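Local atomic coordinates of dioxygenase (Pseudomonas brassicacearum, PDB entry 5V2D), a protein that probably cleaves the central double bond of lignostilbenes with dioxygen at a non-haem iron centre, giving two aldehydes. Residues T61-P69 and T138-P146; L99-D107 and W161-T170. All coordinates share one frame; numbering follows the deposited sequence.

Overall arrangement
The fold is the seven-bladed beta-propeller of the carotenoid cleavage oxygenases, and both contacts join the same two neighbouring blades: that of strands 60-67 and 96-103, and that of strands 143-147 and 161-163. Contact 1 lies near the propeller axis, about 9 Å from the centre of the chain. There the side chain of Thr142 comes within about 4 Å of the iron, whose ligands are His188, His239, His304 and His495. Contact 2 is further out, about 18 Å from the chain centre. The contact centres are about 9 Å apart, and probable hydrogen bonds tie them together: Tyr63 OH to Leu165 O (2.6 Å) and Tyr103 OH to Asp68 O (2.7 Å).

Contact 1: residues T61-P69 and T138-P146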
ATOM      1  N   THR A  61      -8.554  11.923 -11.643  1.00 22.92           N
ATOM      2  CA  THR A  61      -8.556  12.046 -10.173  1.00 23.37           C
ATOM      3  C   THR A  61      -7.450  11.157  -9.588  1.00 22.23           C
ATOM      4  O   THR A  61      -7.318   9.993  -9.957  1.00 22.05           O
ATOM      5  CB  THR A  61      -9.936  11.664  -9.602  1.00 23.55           C
ATOM      6  OG1 THR A  61     -10.940  12.470 -10.178  1.00 26.72           O
ATOM      7  CG2 THR A  61      -9.951  11.854  -8.100  1.00 22.53           C
ATOM      8  N   PHE A  62      -6.685  11.749  -8.687  1.00 22.52           N
ATOM      9  CA  PHE A  62      -5.690  11.025  -7.900  1.00 22.07           C
ATOM     10  C   PHE A  62      -6.388  10.672  -6.582  1.00 22.18           C
ATOM     11  O   PHE A  62      -6.682  11.590  -5.775  1.00 21.15           O
ATOM     12  CB  PHE A  62      -4.497  11.922  -7.632  1.00 24.06           C
ATOM     13  CG  PHE A  62      -3.450  11.347  -6.721  1.00 27.33           C
ATOM     14  CD1 PHE A  62      -3.296   9.988  -6.517  1.00 27.16           C
ATOM     15  CD2 PHE A  62      -2.595  12.165  -6.060  1.00 33.92           C
ATOM     16  CE1 PHE A  62      -2.304   9.476  -5.702  1.00 28.80           C
ATOM     17  CE2 PHE A  62      -1.594  11.661  -5.239  1.00 38.68           C
ATOM     18  CZ  PHE A  62      -1.430  10.317  -5.073  1.00 35.24           C
ATOM     19  N   TYR A  63      -6.670   9.397  -6.359  1.00 20.83           N
ATOM     20  CA  TYR A  63      -7.258   8.940  -5.111  1.00 22.82           C
ATOM     21  C   TYR A  63      -6.131   8.376  -4.243  1.00 23.23           C
ATOM     22  O   TYR A  63      -5.221   7.714  -4.740  1.00 23.27           O
ATOM     23  CB  TYR A  63      -8.269   7.821  -5.331  1.00 22.99           C
ATOM     24  CG  TYR A  63      -9.439   8.229  -6.177  1.00 23.94           C
ATOM     25  CD1 TYR A  63     -10.533   8.927  -5.572  1.00 24.63           C
ATOM     26  CD2 TYR A  63      -9.530   7.925  -7.482  1.00 23.65           C
ATOM     27  CE1 TYR A  63     -11.652   9.264  -6.325  1.00 24.95           C
ATOM     28  CE2 TYR A  63     -10.628   8.265  -8.226  1.00 24.25           C
ATOM     29  CZ  TYR A  63     -11.693   8.909  -7.653  1.00 25.30           C
ATOM     30  OH  TYR A  63     -12.772   9.258  -8.403  1.00 26.31           O
ATOM     31  N   GLN A  64      -6.207   8.611  -2.962  1.00 21.96           N
ATOM     32  CA  GLN A  64      -5.243   8.038  -2.037  1.00 24.59           C
ATOM     33  C   GLN A  64      -5.972   7.701  -0.718  1.00 25.17           C
ATOM     34  O   GLN A  64      -6.906   8.408  -0.362  1.00 25.56           O
ATOM     35  CB  GLN A  64      -4.096   9.017  -1.815  1.00 27.08           C
ATOM     36  CG  GLN A  64      -2.915   8.207  -1.172  1.00 31.44           C
ATOM     37  CD  GLN A  64      -1.481   8.781  -1.267  1.00 36.47           C
ATOM     38  OE1 GLN A  64      -1.201  10.033  -1.335  1.00 31.57           O
ATOM     39  NE2 GLN A  64      -0.560   7.859  -1.192  1.00 37.54           N
ATOM     40  N   VAL A  65      -5.551   6.654  -0.019  1.00 20.95           N
ATOM     41  CA  VAL A  65      -6.142   6.398   1.300  1.00 19.95           C
ATOM     42  C   VAL A  65      -5.054   6.463   2.359  1.00 20.42           C
ATOM     43  O   VAL A  65      -3.922   5.957   2.162  1.00 20.79           O
ATOM     44  CB  VAL A  65      -6.922   5.083   1.329  1.00 20.73           C
ATOM     45  CG1 VAL A  65      -6.040   3.863   1.017  1.00 20.50           C
ATOM     46  CG2 VAL A  65      -7.675   4.882   2.622  1.00 20.96           C
ATOM     47  N   ALA A  66      -5.397   7.103   3.464  1.00 20.38           N
ATOM     48  CA  ALA A  66      -4.577   7.175   4.628  1.00 19.76           C
ATOM     49  C   ALA A  66      -5.275   6.575   5.862  1.00 21.23           C
ATOM     50  O   ALA A  66      -6.361   6.965   6.176  1.00 20.84           O
ATOM     51  CB  ALA A  66      -4.231   8.599   4.936  1.00 19.52           C
ATOM     52  N   PRO A  67      -4.542   5.792   6.626  1.00 21.54           N
ATOM     53  CA  PRO A  67      -4.991   5.531   7.985  1.00 21.05           C
ATOM     54  C   PRO A  67      -5.035   6.828   8.765  1.00 20.94           C
ATOM     55  O   PRO A  67      -4.090   7.616   8.685  1.00 19.49           O
ATOM     56  CB  PRO A  67      -3.921   4.580   8.541  1.00 21.82           C
ATOM     57  CG  PRO A  67      -3.219   4.051   7.356  1.00 21.99           C
ATOM     58  CD  PRO A  67      -3.253   5.138   6.327  1.00 23.44           C
ATOM     59  N   ASP A  68      -6.135   7.096   9.445  1.00 20.36           N
ATOM     60  CA  ASP A  68      -6.275   8.344  10.172  1.00 22.86           C
ATOM     61  C   ASP A  68      -7.291   8.104  11.332  1.00 22.53           C
ATOM     62  O   ASP A  68      -8.500   8.269  11.162  1.00 24.43           O
ATOM     63  CB  ASP A  68      -6.733   9.445   9.242  1.00 22.64           C
ATOM     64  CG  ASP A  68      -6.500  10.867   9.813  1.00 24.46           C
ATOM     65  OD1 ASP A  68      -6.760  11.818   9.048  1.00 25.33           O
ATOM     66  OD2 ASP A  68      -5.990  11.060  10.981  1.00 25.38           O
ATOM     67  N   PRO A  69      -6.825   7.647  12.473  1.00 23.86           N
ATOM     68  CA  PRO A  69      -7.779   7.103  13.515  1.00 23.58           C
ATOM     69  C   PRO A  69      -8.727   8.101  14.007  1.00 24.79           C
ATOM     70  O   PRO A  69      -8.350   9.189  14.390  1.00 22.55           O
ATOM     71  CB  PRO A  69      -6.901   6.586  14.656  1.00 27.04           C
ATOM     72  CG  PRO A  69      -5.554   7.010  14.302  1.00 29.16           C
ATOM     73  CD  PRO A  69      -5.427   7.592  12.906  1.00 26.07           C
ATOM     74  N   THR A 138     -12.662  -4.456   9.847  1.00 21.71           N
ATOM     75  CA  THR A 138     -11.876  -3.759   8.841  1.00 21.87           C
ATOM     76  C   THR A 138     -11.946  -2.250   8.961  1.00 22.15           C
ATOM     77  O   THR A 138     -12.956  -1.696   9.327  1.00 21.83           O
ATOM     78  CB  THR A 138     -12.198  -4.201   7.386  1.00 20.54           C
ATOM     79  OG1 THR A 138     -11.066  -3.893   6.575  1.00 21.98           O
ATOM     80  CG2 THR A 138     -13.404  -3.520   6.840  1.00 20.61           C
ATOM     81  N   THR A 139     -10.839  -1.612   8.593  1.00 21.77           N
ATOM     82  CA  THR A 139     -10.766  -0.153   8.419  1.00 22.01           C
ATOM     83  C   THR A 139     -10.646   0.338   6.983  1.00 21.05           C
ATOM     84  O   THR A 139     -10.626   1.531   6.767  1.00 21.30           O
ATOM     85  CB  THR A 139      -9.495   0.374   9.164  1.00 21.84           C
ATOM     86  OG1 THR A 139      -8.358  -0.383   8.705  1.00 21.76           O
ATOM     87  CG2 THR A 139      -9.689   0.224  10.667  1.00 22.19           C
ATOM     88  N   ALA A 140     -10.559  -0.560   5.989  1.00 22.64           N
ATOM     89  CA  ALA A 140     -10.564  -0.223   4.573  1.00 22.17           C
ATOM     90  C   ALA A 140      -9.526   0.876   4.293  1.00 22.24           C
ATOM     91  O   ALA A 140      -9.859   1.826   3.608  1.00 21.89           O
ATOM     92  CB  ALA A 140     -11.951   0.218   4.158  1.00 22.82           C
ATOM     93  N   ASN A 141      -8.311   0.720   4.833  1.00 21.83           N
ATOM     94  CA  ASN A 141      -7.331   1.801   4.945  1.00 22.16           C
ATOM     95  C   ASN A 141      -6.071   1.733   4.105  1.00 21.66           C
ATOM     96  O   ASN A 141      -5.185   2.570   4.317  1.00 20.57           O
ATOM     97  CB  ASN A 141      -6.986   1.986   6.417  1.00 21.78           C
ATOM     98  CG  ASN A 141      -6.089   0.927   6.956  1.00 22.14           C
ATOM     99  OD1 ASN A 141      -5.841  -0.070   6.307  1.00 19.62           O
ATOM    100  ND2 ASN A 141      -5.581   1.155   8.186  1.00 20.20           N
ATOM    101  N   THR A 142      -5.966   0.732   3.208  1.00 21.57           N
ATOM    102  CA  THR A 142      -4.672   0.412   2.619  1.00 21.59           C
ATOM    103  C   THR A 142      -4.512   0.814   1.185  1.00 21.71           C
ATOM    104  O   THR A 142      -3.458   1.399   0.808  1.00 20.84           O
ATOM    105  CB  THR A 142      -4.334  -1.074   2.847  1.00 22.20           C
ATOM    106  OG1 THR A 142      -4.274  -1.305   4.252  1.00 24.02           O
ATOM    107  CG2 THR A 142      -2.998  -1.448   2.280  1.00 23.45           C
ATOM    108  N   SER A 143      -5.513   0.540   0.342  1.00 20.99           N
ATOM    109  CA  SER A 143      -5.453   0.977  -1.045  1.00 22.08           C
ATOM    110  C   SER A 143      -6.784   1.402  -1.546  1.00 21.98           C
ATOM    111  O   SER A 143      -7.822   1.119  -0.975  1.00 20.71           O
ATOM    112  CB  SER A 143      -5.024  -0.180  -1.988  1.00 25.94           C
ATOM    113  OG  SER A 143      -3.727  -0.655  -1.665  1.00 29.93           O
ATOM    114  N   VAL A 144      -6.759   2.060  -2.710  1.00 20.75           N
ATOM    115  CA  VAL A 144      -7.957   2.424  -3.434  1.00 21.93           C
ATOM    116  C   VAL A 144      -7.768   2.080  -4.885  1.00 22.10           C
ATOM    117  O   VAL A 144      -6.660   2.184  -5.412  1.00 25.08           O
ATOM    118  CB  VAL A 144      -8.330   3.916  -3.233  1.00 22.32           C
ATOM    119  CG1 VAL A 144      -8.941   4.169  -1.875  1.00 22.56           C
ATOM    120  CG2 VAL A 144      -7.113   4.830  -3.408  1.00 23.22           C
ATOM    121  N   ILE A 145      -8.831   1.635  -5.552  1.00 23.21           N
ATOM    122  CA  ILE A 145      -8.771   1.373  -6.993  1.00 24.30           C
ATOM    123  C   ILE A 145     -10.144   1.535  -7.600  1.00 24.31           C
ATOM    124  O   ILE A 145     -11.125   1.165  -6.972  1.00 26.25           O
ATOM    125  CB  ILE A 145      -8.213  -0.041  -7.272  1.00 27.46           C
ATOM    126  CG1 ILE A 145      -7.669  -0.127  -8.658  1.00 28.94           C
ATOM    127  CG2 ILE A 145      -9.262  -1.151  -7.051  1.00 30.17           C
ATOM    128  CD1 ILE A 145      -6.933  -1.405  -8.941  1.00 35.07           C
ATOM    129  N   PRO A 146     -10.243   2.129  -8.805  1.00 25.66           N
ATOM    130  CA  PRO A 146     -11.554   2.168  -9.482  1.00 26.67           C
ATOM    131  C   PRO A 146     -11.907   0.811 -10.056  1.00 24.83           C
ATOM    132  O   PRO A 146     -11.074   0.147 -10.624  1.00 24.71           O
ATOM    133  CB  PRO A 146     -11.345   3.167 -10.681  1.00 26.72           C
ATOM    134  CG  PRO A 146     -10.060   3.801 -10.419  1.00 25.54           C
ATOM    135  CD  PRO A 146      -9.236   2.800  -9.619  1.00 26.08           C
TER
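Val65 and Val144 meet where two propeller blades pack face to face near the iron: strand 60-67 belongs to the blade that also holds the C-terminal strand 496-500, while 143-147 is an edge strand of the next. The short strands run nearly antiparallel, at 153°, yet no hydrogen bond joins them: the sheets meet through apolar parts of the side chains that point into the seam, and the strand axes come no closer than 5.9 Å. Val144 fits between Tyr63 and Val65, with CG2 against Tyr63 CB (3.7 Å) and CG1 against Val65 CB (3.9 Å); its two branches suit a place with neighbours in two directions. Val65 CG1, set between the backbone N and the carbonyl carbon (chi1 61°), presses on the peptide link between Thr142 and Ser143, 3.4 Å from Ser143 N. That link lies in a classic beta bulge, with Thr142 and Ser143 both facing Leu154.

Further along, Pro67 and Asn141 cross at about a right angle, the proline CB 3.8 Å from Asn141 ND2. This amide is held at both ends: ND2 donates to the backbone oxygens of Phe81 and Gly83, and OD1 accepts from Thr142 OG1 at 2.9 Å, the hydroxyl lying 32° out of the carbonyl plane. An asparagine, both donor and acceptor, fits this post well. Asn141 O has no polar partner in the model and lies against Val65 CG1 (3.6 Å) and the proline ring. Between the two segments the contact is one of shape and dispersion, while the Asn141 amide ties the loop to the chain leading into strand 85-93. With its hydroxyl anchored on Asn141, Thr142 is probably restricted in how it can turn; Asn141 thus positions a neighbour of the iron, not one of its ligands.

Contact 2: residues L99-D107 and W161-T170; sequences LRRRYVQTD and WAMDLETLET
Val104, Trp161 and Thr170 form the heart of a mixed apolar and polar contact between adjacent blades, where the chain leaving strand 96-103 passes the hairpin that joins strands 161-163 and 170-173. The broad indole of Trp161 can lie against a backbone CH: Thr106 CA makes a CH-pi contact 3.9 Å from the centroid of the six-membered ring, 11° off its normal, and Asp107 OD1 meets the ring edge at CH2 (3.4 Å). Replacing the indole with the methyl of an alanine is likely to leave Thr106 CA without a ring face to lie on and open a gap next to Asp107. Branched Val104 serves two neighbours, CG1 on Trp161 CB (3.6 Å) and CG2 on Met163 SD (3.9 Å).

The hydroxyl of Thr170 can accept and donate at once. Placed beside its backbone N (chi1 -63°), OG1 accepts an almost straight bond from Gln105 N (2.8 Å, 176°) and donates to a water, which donates to Tyr103 O (2.8 Å) and Leu168 O (2.6 Å) and so bridges the blades. Leu168 CD1 lies 3.6 Å from Arg100 O. Around the contact, Thr106 caps helix 107-115 through Leu109 N, Met163 rests on Val87 of strand 85-93, and Leu168 touches strand 150-154.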
ATOM      1  N   LEU A  99     -10.108  19.239  -3.999  1.00 21.64           N
ATOM      2  CA  LEU A  99      -9.827  18.143  -3.065  1.00 23.67           C
ATOM      3  C   LEU A  99     -11.108  17.834  -2.298  1.00 23.86           C
ATOM      4  O   LEU A  99     -11.838  18.747  -1.849  1.00 24.22           O
ATOM      5  CB  LEU A  99      -8.766  18.528  -2.097  1.00 23.47           C
ATOM      6  CG  LEU A  99      -8.499  17.611  -0.911  1.00 25.23           C
ATOM      7  CD1 LEU A  99      -8.019  16.238  -1.297  1.00 23.77           C
ATOM      8  CD2 LEU A  99      -7.491  18.344  -0.035  1.00 27.08           C
ATOM      9  N   ARG A 100     -11.369  16.541  -2.198  1.00 25.00           N
ATOM     10  CA  ARG A 100     -12.312  16.006  -1.212  1.00 26.14           C
ATOM     11  C   ARG A 100     -11.664  14.941  -0.405  1.00 23.18           C
ATOM     12  O   ARG A 100     -10.913  14.169  -0.935  1.00 24.01           O
ATOM     13  CB  ARG A 100     -13.414  15.336  -1.951  1.00 29.97           C
ATOM     14  CG  ARG A 100     -14.483  16.193  -2.307  1.00 42.86           C
ATOM     15  CD  ARG A 100     -15.710  15.252  -1.913  1.00 53.76           C
ATOM     16  NE  ARG A 100     -16.940  15.985  -1.618  1.00 63.19           N
ATOM     17  CZ  ARG A 100     -17.582  16.644  -2.565  1.00 68.80           C
ATOM     18  NH1 ARG A 100     -17.160  16.643  -3.859  1.00 63.21           N
ATOM     19  NH2 ARG A 100     -18.669  17.296  -2.213  1.00 70.93           N
ATOM     20  N   ARG A 101     -11.953  14.921   0.906  1.00 20.40           N
ATOM     21  CA  ARG A 101     -11.313  13.981   1.818  1.00 20.58           C
ATOM     22  C   ARG A 101     -12.432  13.491   2.745  1.00 21.79           C
ATOM     23  O   ARG A 101     -13.092  14.343   3.376  1.00 21.26           O
ATOM     24  CB  ARG A 101     -10.209  14.629   2.576  1.00 21.46           C
ATOM     25  CG  ARG A 101      -9.379  13.677   3.429  1.00 22.04           C
ATOM     26  CD  ARG A 101      -8.076  14.353   3.878  1.00 22.57           C
ATOM     27  NE  ARG A 101      -7.151  13.432   4.535  1.00 23.51           N
ATOM     28  CZ  ARG A 101      -6.882  13.320   5.809  1.00 25.42           C
ATOM     29  NH1 ARG A 101      -7.548  14.014   6.736  1.00 26.70           N
ATOM     30  NH2 ARG A 101      -5.946  12.423   6.168  1.00 24.59           N
ATOM     31  N   ARG A 102     -12.642  12.193   2.801  1.00 21.22           N
ATOM     32  CA  ARG A 102     -13.756  11.601   3.575  0.60 23.51           C
ATOM     33  C   ARG A 102     -13.336  10.238   4.162  1.00 21.27           C
ATOM     34  O   ARG A 102     -12.616   9.474   3.515  1.00 19.49           O
ATOM     35  CB  ARG A 102     -15.033  11.346   2.717  0.60 27.48           C
ATOM     36  CG  ARG A 102     -15.725  12.534   2.067  0.60 33.45           C
ATOM     37  CD  ARG A 102     -16.371  13.472   3.120  0.60 39.10           C
ATOM     38  NE  ARG A 102     -17.314  14.543   2.754  0.60 42.66           N
ATOM     39  CZ  ARG A 102     -17.036  15.843   2.547  0.60 46.83           C
ATOM     40  NH1 ARG A 102     -15.808  16.307   2.518  0.60 43.37           N
ATOM     41  NH2 ARG A 102     -18.028  16.694   2.313  0.60 49.91           N
ATOM     42  N   TYR A 103     -13.889   9.935   5.321  1.00 19.77           N
ATOM     43  CA  TYR A 103     -13.725   8.637   5.943  1.00 20.08           C
ATOM     44  C   TYR A 103     -14.532   7.624   5.202  1.00 20.63           C
ATOM     45  O   TYR A 103     -15.663   7.909   4.755  1.00 21.39           O
ATOM     46  CB  TYR A 103     -14.216   8.633   7.389  1.00 19.28           C
ATOM     47  CG  TYR A 103     -13.195   9.041   8.443  1.00 20.72           C
ATOM     48  CD1 TYR A 103     -13.423  10.086   9.276  1.00 19.36           C
ATOM     49  CD2 TYR A 103     -11.982   8.345   8.565  1.00 20.85           C
ATOM     50  CE1 TYR A 103     -12.515  10.413  10.262  1.00 20.55           C
ATOM     51  CE2 TYR A 103     -11.098   8.673   9.571  1.00 19.78           C
ATOM     52  CZ  TYR A 103     -11.367   9.756  10.390  1.00 19.26           C
ATOM     53  OH  TYR A 103     -10.424  10.101  11.340  1.00 20.87           O
ATOM     54  N   VAL A 104     -13.975   6.436   5.053  1.00 20.92           N
ATOM     55  CA  VAL A 104     -14.793   5.264   4.690  1.00 20.57           C
ATOM     56  C   VAL A 104     -15.729   4.954   5.873  1.00 20.11           C
ATOM     57  O   VAL A 104     -15.283   4.730   6.986  1.00 20.59           O
ATOM     58  CB  VAL A 104     -13.962   4.005   4.404  1.00 21.82           C
ATOM     59  CG1 VAL A 104     -14.811   2.936   3.795  1.00 22.83           C
ATOM     60  CG2 VAL A 104     -12.864   4.300   3.365  1.00 23.51           C
ATOM     61  N   GLN A 105     -17.032   4.943   5.632  1.00 20.37           N
ATOM     62  CA  GLN A 105     -17.990   4.688   6.724  1.00 21.93           C
ATOM     63  C   GLN A 105     -18.156   3.171   6.918  1.00 21.64           C
ATOM     64  O   GLN A 105     -19.230   2.600   6.716  1.00 23.05           O
ATOM     65  CB  GLN A 105     -19.303   5.395   6.485  1.00 25.95           C
ATOM     66  CG  GLN A 105     -19.077   6.874   6.385  1.00 28.22           C
ATOM     67  CD  GLN A 105     -20.172   7.707   6.964  1.00 35.03           C
ATOM     68  OE1 GLN A 105     -21.283   7.227   7.229  1.00 36.23           O
ATOM     69  NE2 GLN A 105     -19.878   8.983   7.172  1.00 35.41           N
ATOM     70  N   THR A 106     -17.096   2.567   7.404  1.00 20.59           N
ATOM     71  CA  THR A 106     -17.074   1.173   7.779  1.00 21.47           C
ATOM     72  C   THR A 106     -18.001   0.919   8.967  1.00 20.42           C
ATOM     73  O   THR A 106     -18.261   1.814   9.764  1.00 21.57           O
ATOM     74  CB  THR A 106     -15.664   0.679   8.169  1.00 20.53           C
ATOM     75  OG1 THR A 106     -15.206   1.400   9.278  1.00 19.86           O
ATOM     76  CG2 THR A 106     -14.678   0.803   6.966  1.00 21.34           C
ATOM     77  N   ASP A 107     -18.411  -0.329   9.133  1.00 20.70           N
ATOM     78  CA  ASP A 107     -19.175  -0.669  10.321  1.00 22.20           C
ATOM     79  C   ASP A 107     -18.322  -0.329  11.586  1.00 21.55           C
ATOM     80  O   ASP A 107     -18.855   0.105  12.571  1.00 20.16           O
ATOM     81  CB  ASP A 107     -19.514  -2.135  10.420  1.00 23.52           C
ATOM     82  CG  ASP A 107     -20.406  -2.644   9.309  1.00 25.98           C
ATOM     83  OD1 ASP A 107     -20.999  -1.910   8.588  1.00 27.93           O
ATOM     84  OD2 ASP A 107     -20.592  -3.892   9.210  1.00 28.26           O
ATOM     85  N   TRP A 161     -14.669  -1.879   0.579  1.00 24.12           N
ATOM     86  CA  TRP A 161     -15.784  -0.987   0.765  1.00 24.35           C
ATOM     87  C   TRP A 161     -15.869  -0.054  -0.468  1.00 25.65           C
ATOM     88  O   TRP A 161     -14.862   0.471  -0.948  1.00 26.00           O
ATOM     89  CB  TRP A 161     -15.621  -0.173   2.064  1.00 24.32           C
ATOM     90  CG  TRP A 161     -16.003  -1.003   3.201  1.00 24.79           C
ATOM     91  CD1 TRP A 161     -15.364  -2.108   3.655  1.00 25.91           C
ATOM     92  CD2 TRP A 161     -17.220  -0.904   3.941  1.00 25.81           C
ATOM     93  NE1 TRP A 161     -16.100  -2.682   4.654  1.00 28.82           N
ATOM     94  CE2 TRP A 161     -17.247  -1.972   4.843  1.00 25.84           C
ATOM     95  CE3 TRP A 161     -18.272  -0.006   3.943  1.00 25.44           C
ATOM     96  CZ2 TRP A 161     -18.291  -2.141   5.754  1.00 26.27           C
ATOM     97  CZ3 TRP A 161     -19.307  -0.172   4.843  1.00 26.46           C
ATOM     98  CH2 TRP A 161     -19.328  -1.236   5.711  1.00 25.68           C
ATOM     99  N   ALA A 162     -17.072   0.051  -1.035  1.00 25.67           N
ATOM    100  CA  ALA A 162     -17.259   0.903  -2.200  1.00 27.39           C
ATOM    101  C   ALA A 162     -17.612   2.310  -1.811  1.00 25.48           C
ATOM    102  O   ALA A 162     -18.330   2.534  -0.823  1.00 27.12           O
ATOM    103  CB  ALA A 162     -18.306   0.288  -3.123  1.00 27.73           C
ATOM    104  N   MET A 163     -17.076   3.232  -2.599  1.00 24.67           N
ATOM    105  CA  MET A 163     -17.348   4.620  -2.508  1.00 25.56           C
ATOM    106  C   MET A 163     -17.711   5.236  -3.854  1.00 27.19           C
ATOM    107  O   MET A 163     -17.271   4.784  -4.918  1.00 26.79           O
ATOM    108  CB  MET A 163     -16.132   5.308  -1.915  1.00 26.30           C
ATOM    109  CG  MET A 163     -15.690   4.716  -0.540  1.00 29.42           C
ATOM    110  SD  MET A 163     -14.117   5.548  -0.134  1.00 33.98           S
ATOM    111  CE  MET A 163     -14.714   6.855   0.963  1.00 31.67           C
ATOM    112  N   ASP A 164     -18.473   6.328  -3.787  1.00 26.19           N
ATOM    113  CA  ASP A 164     -18.854   7.051  -5.011  1.00 29.47           C
ATOM    114  C   ASP A 164     -17.582   7.737  -5.558  1.00 27.96           C
ATOM    115  O   ASP A 164     -16.856   8.450  -4.801  1.00 25.72           O
ATOM    116  CB  ASP A 164     -19.927   8.079  -4.690  1.00 29.95           C
ATOM    117  CG  ASP A 164     -20.367   8.853  -5.908  1.00 34.32           C
ATOM    118  OD1 ASP A 164     -19.646   9.698  -6.475  1.00 29.55           O
ATOM    119  OD2 ASP A 164     -21.489   8.630  -6.311  1.00 38.68           O
ATOM    120  N   LEU A 165     -17.305   7.541  -6.836  1.00 29.15           N
ATOM    121  CA  LEU A 165     -16.101   8.121  -7.464  1.00 28.32           C
ATOM    122  C   LEU A 165     -16.020   9.670  -7.385  1.00 29.56           C
ATOM    123  O   LEU A 165     -14.943  10.219  -7.292  1.00 30.62           O
ATOM    124  CB  LEU A 165     -16.065   7.729  -8.920  1.00 29.84           C
ATOM    125  CG  LEU A 165     -15.637   6.235  -9.119  1.00 28.24           C
ATOM    126  CD1 LEU A 165     -16.114   5.728 -10.497  1.00 30.65           C
ATOM    127  CD2 LEU A 165     -14.103   6.022  -8.872  1.00 27.59           C
ATOM    128  N   GLU A 166     -17.168  10.368  -7.371  1.00 32.00           N
ATOM    129  CA  GLU A 166     -17.155  11.820  -7.324  1.00 33.55           C
ATOM    130  C   GLU A 166     -17.255  12.354  -5.928  1.00 32.28           C
ATOM    131  O   GLU A 166     -16.456  13.185  -5.565  1.00 35.50           O
ATOM    132  CB  GLU A 166     -18.278  12.400  -8.169  1.00 41.54           C
ATOM    133  CG  GLU A 166     -18.127  11.966  -9.649  1.00 50.70           C
ATOM    134  CD  GLU A 166     -19.043  12.730 -10.611  1.00 58.55           C
ATOM    135  OE1 GLU A 166     -18.553  13.149 -11.704  1.00 62.88           O
ATOM    136  OE2 GLU A 166     -20.250  12.925 -10.261  1.00 59.99           O
ATOM    137  N   THR A 167     -18.216  11.885  -5.134  1.00 30.80           N
ATOM    138  CA  THR A 167     -18.455  12.468  -3.824  1.00 29.55           C
ATOM    139  C   THR A 167     -17.693  11.787  -2.674  1.00 29.45           C
ATOM    140  O   THR A 167     -17.654  12.315  -1.605  1.00 27.59           O
ATOM    141  CB  THR A 167     -19.946  12.390  -3.435  1.00 29.45           C
ATOM    142  OG1 THR A 167     -20.288  11.034  -3.256  1.00 28.22           O
ATOM    143  CG2 THR A 167     -20.863  12.978  -4.535  1.00 33.49           C
ATOM    144  N   LEU A 168     -17.207  10.590  -2.902  1.00 27.89           N
ATOM    145  CA  LEU A 168     -16.580   9.745  -1.839  1.00 29.25           C
ATOM    146  C   LEU A 168     -17.584   9.357  -0.737  1.00 30.70           C
ATOM    147  O   LEU A 168     -17.183   8.937   0.354  1.00 29.27           O
ATOM    148  CB  LEU A 168     -15.316  10.367  -1.309  1.00 26.48           C
ATOM    149  CG  LEU A 168     -14.218  10.594  -2.336  1.00 26.45           C
ATOM    150  CD1 LEU A 168     -13.053  11.315  -1.567  1.00 29.20           C
ATOM    151  CD2 LEU A 168     -13.766   9.275  -2.916  1.00 28.65           C
ATOM    152  N   GLU A 169     -18.889   9.425  -1.072  1.00 30.91           N
ATOM    153  CA  GLU A 169     -19.924   8.845  -0.218  1.00 32.42           C
ATOM    154  C   GLU A 169     -19.659   7.311  -0.138  1.00 28.40           C
ATOM    155  O   GLU A 169     -19.337   6.671  -1.130  1.00 25.15           O
ATOM    156  CB  GLU A 169     -21.358   9.177  -0.756  1.00 34.92           C
ATOM    157  CG  GLU A 169     -22.477   8.636   0.117  1.00 41.63           C
ATOM    158  CD  GLU A 169     -23.903   8.707  -0.545  1.00 49.33           C
ATOM    159  OE1 GLU A 169     -24.111   9.175  -1.750  1.00 56.00           O
ATOM    160  OE2 GLU A 169     -24.833   8.209   0.172  1.00 53.57           O
ATOM    161  N   THR A 170     -19.775   6.739   1.053  1.00 26.41           N
ATOM    162  CA  THR A 170     -19.648   5.293   1.230  1.00 25.18           C
ATOM    163  C   THR A 170     -20.906   4.586   0.742  1.00 27.94           C
ATOM    164  O   THR A 170     -21.991   4.911   1.165  1.00 28.61           O
ATOM    165  CB  THR A 170     -19.333   4.941   2.690  1.00 25.70           C
ATOM    166  OG1 THR A 170     -18.058   5.515   3.055  1.00 25.99           O
ATOM    167  CG2 THR A 170     -19.224   3.483   2.842  1.00 26.98           C
TER
HETATM  168  O   HOH W   1     -17.707   8.193   2.833  1.00 24.22           O